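Side-chain contacts in putative Lipoprotein (Shewanella oneidensis, PDB 3U24), which is of unknown function but binds zinc and calcium ions and belongs to the DUF885 family, related by clan to zinc metallopeptidases: residues Y532-R535 / E536-Q540; D545-L548 / K549-H552. All blocks are in the same frame, centred on the assembly; numbering follows the deposited sequence.

Both interactions are local, on successive helices near the C-terminal end of the chain. Interaction 1 (532-540) spans two turns of helix 523-542. Interaction 2 (545-552) covers the end of the loop that follows and the first turn of helix 548-555. Both are partly buried (F534 and R535; F551 and H552), but D547 and A550 of interaction 2 are exposed. The two meet through aromatic rings: F551 of interaction 2 packs on F534 and Y538 of interaction 1, and F546 lies against Y538 and K539. Their chemistry differs with position. Within the helix, charged side chains pair with each other in interaction 1. At the helix start, a carboxylate of interaction 2 accepts from a backbone N-H.

Interaction 1: residues Y532-R535 / E536-Q540; sequences YDFR and EEYKQ
Y532-R535 and E536-Q540 run on as one helix, in which the N of E536, E537, Y538 and K539 each bond to the carbonyl four residues back, as in Y538 N to F534 O at 2.9 Å. On one side R535 grips its neighbour E536 side-on. R535 NE and NH2 both donate to E536 OE2, at 3.0 and 3.1 Å. This oxygen lies at the edge of the guanidinium, near its plane, while the carboxylate is turned 64° from it. A bend at chi2 of E536 (-55°) folds the carboxylate back toward R535. K539 NZ sits over one guanidinium face and reaches the same oxygen, 3.5 Å from E536 OE2. In this intrahelical salt-bridge network R535 and K539 share one E536 oxygen. R535 also bonds Y444 and a second carboxylate, E451, of helix 435-451. Y532 leans its ring on E536, with CE1 3.7 Å from E536 CG, and its OH bonds to E451. On another side F534 and Y538 lie side by side, with F534 CZ 3.9 Å from Y538 CD1 and the ring planes 70° apart. E537 OE1 meets the edge of the F534 ring and also pairs with R567 of helix 563-571.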
loop_
_atom_site.group_PDB
_atom_site.type_symbol
_atom_site.label_atom_id
_atom_site.label_comp_id
_atom_site.label_asym_id
_atom_site.label_seq_id
_atom_site.Cartn_x
_atom_site.Cartn_y
_atom_site.Cartn_z
ATOM N N TYR A 532 -13.958 3.458 13.055
ATOM C CA TYR A 532 -15.249 4.115 13.298
ATOM C C TYR A 532 -16.113 3.294 14.249
ATOM O O TYR A 532 -16.649 3.844 15.205
ATOM C CB TYR A 532 -16.024 4.369 11.985
ATOM C CG TYR A 532 -17.110 5.399 12.128
ATOM C CD1 TYR A 532 -18.388 5.048 12.574
ATOM C CD2 TYR A 532 -16.869 6.747 11.827
ATOM C CE1 TYR A 532 -19.402 6.008 12.704
ATOM C CE2 TYR A 532 -17.865 7.735 11.984
ATOM C CZ TYR A 532 -19.129 7.363 12.439
ATOM O OH TYR A 532 -20.122 8.332 12.580
ATOM N N ASP A 533 -16.263 2.001 14.000
ATOM C CA ASP A 533 -17.048 1.147 14.926
ATOM C C ASP A 533 -16.406 1.104 16.327
ATOM O O ASP A 533 -17.098 1.204 17.303
ATOM C CB ASP A 533 -17.212 -0.277 14.407
ATOM C CG ASP A 533 -18.023 -0.350 13.099
ATOM O OD1 ASP A 533 -18.773 0.631 12.780
ATOM O OD2 ASP A 533 -17.888 -1.412 12.399
ATOM N N PHE A 534 -15.091 0.980 16.423
ATOM C CA PHE A 534 -14.466 1.079 17.739
ATOM C C PHE A 534 -14.750 2.423 18.402
ATOM O O PHE A 534 -15.031 2.467 19.574
ATOM C CB PHE A 534 -12.954 0.839 17.686
ATOM C CG PHE A 534 -12.249 1.059 19.006
ATOM C CD1 PHE A 534 -12.769 0.526 20.189
ATOM C CD2 PHE A 534 -11.075 1.767 19.058
ATOM C CE1 PHE A 534 -12.129 0.725 21.393
ATOM C CE2 PHE A 534 -10.415 1.952 20.251
ATOM C CZ PHE A 534 -10.949 1.466 21.430
ATOM N N ARG A 535 -14.702 3.513 17.648
ATOM C CA ARG A 535 -15.007 4.796 18.235
ATOM C C ARG A 535 -16.415 4.807 18.809
ATOM O O ARG A 535 -16.615 5.232 19.956
ATOM C CB ARG A 535 -14.846 5.941 17.278
ATOM C CG ARG A 535 -15.147 7.241 17.978
ATOM C CD ARG A 535 -15.098 8.394 17.028
ATOM N NE ARG A 535 -16.331 8.532 16.283
ATOM C CZ ARG A 535 -16.560 9.484 15.401
ATOM N NH1 ARG A 535 -15.613 10.374 15.089
ATOM N NH2 ARG A 535 -17.743 9.546 14.827
ATOM N N GLU A 536 -17.385 4.346 18.032
ATOM C CA GLU A 536 -18.764 4.402 18.509
ATOM C C GLU A 536 -18.944 3.514 19.724
ATOM O O GLU A 536 -19.694 3.847 20.604
ATOM C CB GLU A 536 -19.755 4.060 17.412
ATOM C CG GLU A 536 -19.784 5.054 16.236
ATOM C CD GLU A 536 -20.030 6.519 16.646
ATOM O OE1 GLU A 536 -21.139 6.843 17.127
ATOM O OE2 GLU A 536 -19.105 7.357 16.472
ATOM N N GLU A 537 -18.245 2.387 19.764
ATOM C CA GLU A 537 -18.234 1.490 20.928
ATOM C C GLU A 537 -17.639 2.157 22.175
ATOM O O GLU A 537 -18.107 1.969 23.287
ATOM C CB GLU A 537 -17.434 0.228 20.583
ATOM C CG GLU A 537 -17.180 -0.691 21.764
ATOM C CD GLU A 537 -16.382 -1.926 21.399
ATOM O OE1 GLU A 537 -15.606 -1.908 20.429
ATOM O OE2 GLU A 537 -16.518 -2.937 22.109
ATOM N N TYR A 538 -16.609 2.952 21.974
ATOM C CA TYR A 538 -15.982 3.657 23.066
ATOM C C TYR A 538 -16.856 4.813 23.568
ATOM O O TYR A 538 -16.894 5.078 24.776
ATOM C CB TYR A 538 -14.652 4.184 22.601
ATOM C CG TYR A 538 -13.652 4.480 23.664
ATOM C CD1 TYR A 538 -12.868 3.478 24.173
ATOM C CD2 TYR A 538 -13.417 5.778 24.087
ATOM C CE1 TYR A 538 -11.910 3.739 25.120
ATOM C CE2 TYR A 538 -12.446 6.055 25.022
ATOM C CZ TYR A 538 -11.703 5.021 25.526
ATOM O OH TYR A 538 -10.734 5.245 26.450
ATOM N N LYS A 539 -17.538 5.503 22.653
ATOM C CA LYS A 539 -18.539 6.511 23.035
ATOM C C LYS A 539 -19.594 5.906 23.970
ATOM O O LYS A 539 -19.924 6.493 25.012
ATOM C CB LYS A 539 -19.244 7.083 21.809
ATOM C CG LYS A 539 -18.763 8.450 21.358
ATOM C CD LYS A 539 -18.977 8.638 19.845
ATOM C CE LYS A 539 -19.344 10.072 19.467
ATOM N NZ LYS A 539 -18.879 10.450 18.114
ATOM N N GLN A 540 -20.103 4.735 23.585
ATOM C CA GLN A 540 -21.069 3.980 24.397
ATOM C C GLN A 540 -20.565 3.667 25.797
ATOM O O GLN A 540 -21.307 3.778 26.758
ATOM C CB GLN A 540 -21.423 2.647 23.735
ATOM C CG GLN A 540 -22.596 2.698 22.777
ATOM C CD GLN A 540 -23.916 2.361 23.438
ATOM O OE1 GLN A 540 -24.020 2.289 24.671
ATOM N NE2 GLN A 540 -24.937 2.131 22.615
HETATM O O HOH W 1 -22.173 8.598 15.285
#

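Interaction 2: residues D545-L548 / K549-H552; sequences DFDL and KAFH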
loop_
_atom_site.group_PDB
_atom_site.type_symbol
_atom_site.label_atom_id
_atom_site.label_comp_id
_atom_site.label_asym_id
_atom_site.label_seq_id
_atom_site.Cartn_x
_atom_site.Cartn_y
_atom_site.Cartn_z
ATOM N N ASP A 545 -18.612 11.101 29.672
ATOM C CA ASP A 545 -17.165 11.311 29.825
ATOM C C ASP A 545 -16.330 11.038 28.538
ATOM O O ASP A 545 -15.085 11.001 28.587
ATOM C CB ASP A 545 -16.644 10.422 30.966
ATOM C CG ASP A 545 -17.160 10.860 32.364
ATOM O OD1 ASP A 545 -18.325 11.334 32.496
ATOM O OD2 ASP A 545 -16.382 10.719 33.333
ATOM N N PHE A 546 -16.997 10.831 27.405
ATOM C CA PHE A 546 -16.282 10.641 26.125
ATOM C C PHE A 546 -15.635 11.948 25.709
ATOM O O PHE A 546 -16.310 12.968 25.577
ATOM C CB PHE A 546 -17.212 10.183 24.988
ATOM C CG PHE A 546 -16.513 10.090 23.651
ATOM C CD1 PHE A 546 -15.633 9.045 23.392
ATOM C CD2 PHE A 546 -16.703 11.067 22.685
ATOM C CE1 PHE A 546 -14.977 8.959 22.183
ATOM C CE2 PHE A 546 -16.067 10.986 21.468
ATOM C CZ PHE A 546 -15.198 9.933 21.210
ATOM N N ASP A 547 -14.328 11.928 25.515
ATOM C CA ASP A 547 -13.672 13.085 24.952
ATOM C C ASP A 547 -13.031 12.724 23.593
ATOM O O ASP A 547 -12.072 11.951 23.545
ATOM C CB ASP A 547 -12.618 13.649 25.900
ATOM C CG ASP A 547 -11.952 14.889 25.308
ATOM O OD1 ASP A 547 -12.601 15.959 25.232
ATOM O OD2 ASP A 547 -10.808 14.795 24.847
ATOM N N LEU A 548 -13.540 13.301 22.515
ATOM C CA LEU A 548 -13.010 13.000 21.184
ATOM C C LEU A 548 -11.479 13.148 21.057
ATOM O O LEU A 548 -10.789 12.240 20.549
ATOM C CB LEU A 548 -13.724 13.817 20.080
ATOM C CG LEU A 548 -13.377 13.391 18.646
ATOM C CD1 LEU A 548 -13.805 11.945 18.432
ATOM C CD2 LEU A 548 -14.005 14.323 17.604
ATOM N N LYS A 549 -10.944 14.263 21.531
ATOM C CA LYS A 549 -9.508 14.511 21.434
ATOM C C LYS A 549 -8.661 13.465 22.178
ATOM O O LYS A 549 -7.640 12.998 21.656
ATOM C CB LYS A 549 -9.210 15.907 21.947
ATOM C CG LYS A 549 -7.776 16.377 21.812
ATOM C CD LYS A 549 -7.654 17.745 22.442
ATOM C CE LYS A 549 -6.465 18.512 21.925
ATOM N NZ LYS A 549 -6.538 19.897 22.484
ATOM N N ALA A 550 -9.095 13.097 23.382
ATOM C CA ALA A 550 -8.397 12.077 24.199
ATOM C C ALA A 550 -8.515 10.734 23.522
ATOM O O ALA A 550 -7.608 9.937 23.565
ATOM C CB ALA A 550 -8.975 11.989 25.648
ATOM N N PHE A 551 -9.647 10.467 22.895
ATOM C CA PHE A 551 -9.768 9.218 22.146
ATOM C C PHE A 551 -8.720 9.147 21.034
ATOM O O PHE A 551 -7.971 8.176 20.915
ATOM C CB PHE A 551 -11.177 9.038 21.583
ATOM C CG PHE A 551 -11.299 7.857 20.649
ATOM C CD1 PHE A 551 -11.435 6.587 21.147
ATOM C CD2 PHE A 551 -11.273 8.032 19.282
ATOM C CE1 PHE A 551 -11.550 5.507 20.294
ATOM C CE2 PHE A 551 -11.383 6.962 18.419
ATOM C CZ PHE A 551 -11.530 5.699 18.944
ATOM N N HIS A 552 -8.648 10.212 20.255
ATOM C CA HIS A 552 -7.734 10.279 19.123
ATOM C C HIS A 552 -6.317 10.115 19.543
ATOM O O HIS A 552 -5.577 9.345 18.934
ATOM C CB HIS A 552 -7.905 11.580 18.329
ATOM C CG HIS A 552 -9.168 11.632 17.480
ATOM N ND1 HIS A 552 -9.756 12.801 17.125
ATOM C CD2 HIS A 552 -9.952 10.608 16.922
ATOM C CE1 HIS A 552 -10.876 12.541 16.395
ATOM N NE2 HIS A 552 -10.989 11.199 16.259
#
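An N-cap opens helix 548-555, and D547 provides it. D547 OD2 accepts from A550 N at 2.8 Å, with an N-H...O angle of 152°. The N-H comes to the anti side of the carboxylate, 24° out of its plane. With CG anti to its own backbone N (chi1 -179°), D547 swings the carboxylate over the first turn, where OD2 also touches A550 CB. The backbone carbonyl of D547 is used as well: F551 N donates to D547 O at 2.9 Å. One residue on, H552 N donates to L548 O, and that carbonyl oxygen lies over one face of the imidazole, near its rim. The L548 side chain crosses that of H552 at a slant. Its CG is 3.5 Å from H552 CE1, and its CD1 is 3.6 Å from H552 NE2. The imidazole is fixed from outside, since NE2 bonds to the Y444 hydroxyl and ND1 to the carbonyl of I339. W441 meets the ring edge-to-face. F546, just before the cap, reaches forward and places CE1 3.8 Å from F551 CB. K549 extends away from F551, to N338. The capping bond satisfies a first-turn N-H that has no carbonyl four residues back within the helix. The negative carboxylate at this end would also be expected to interact favourably with the helix dipole.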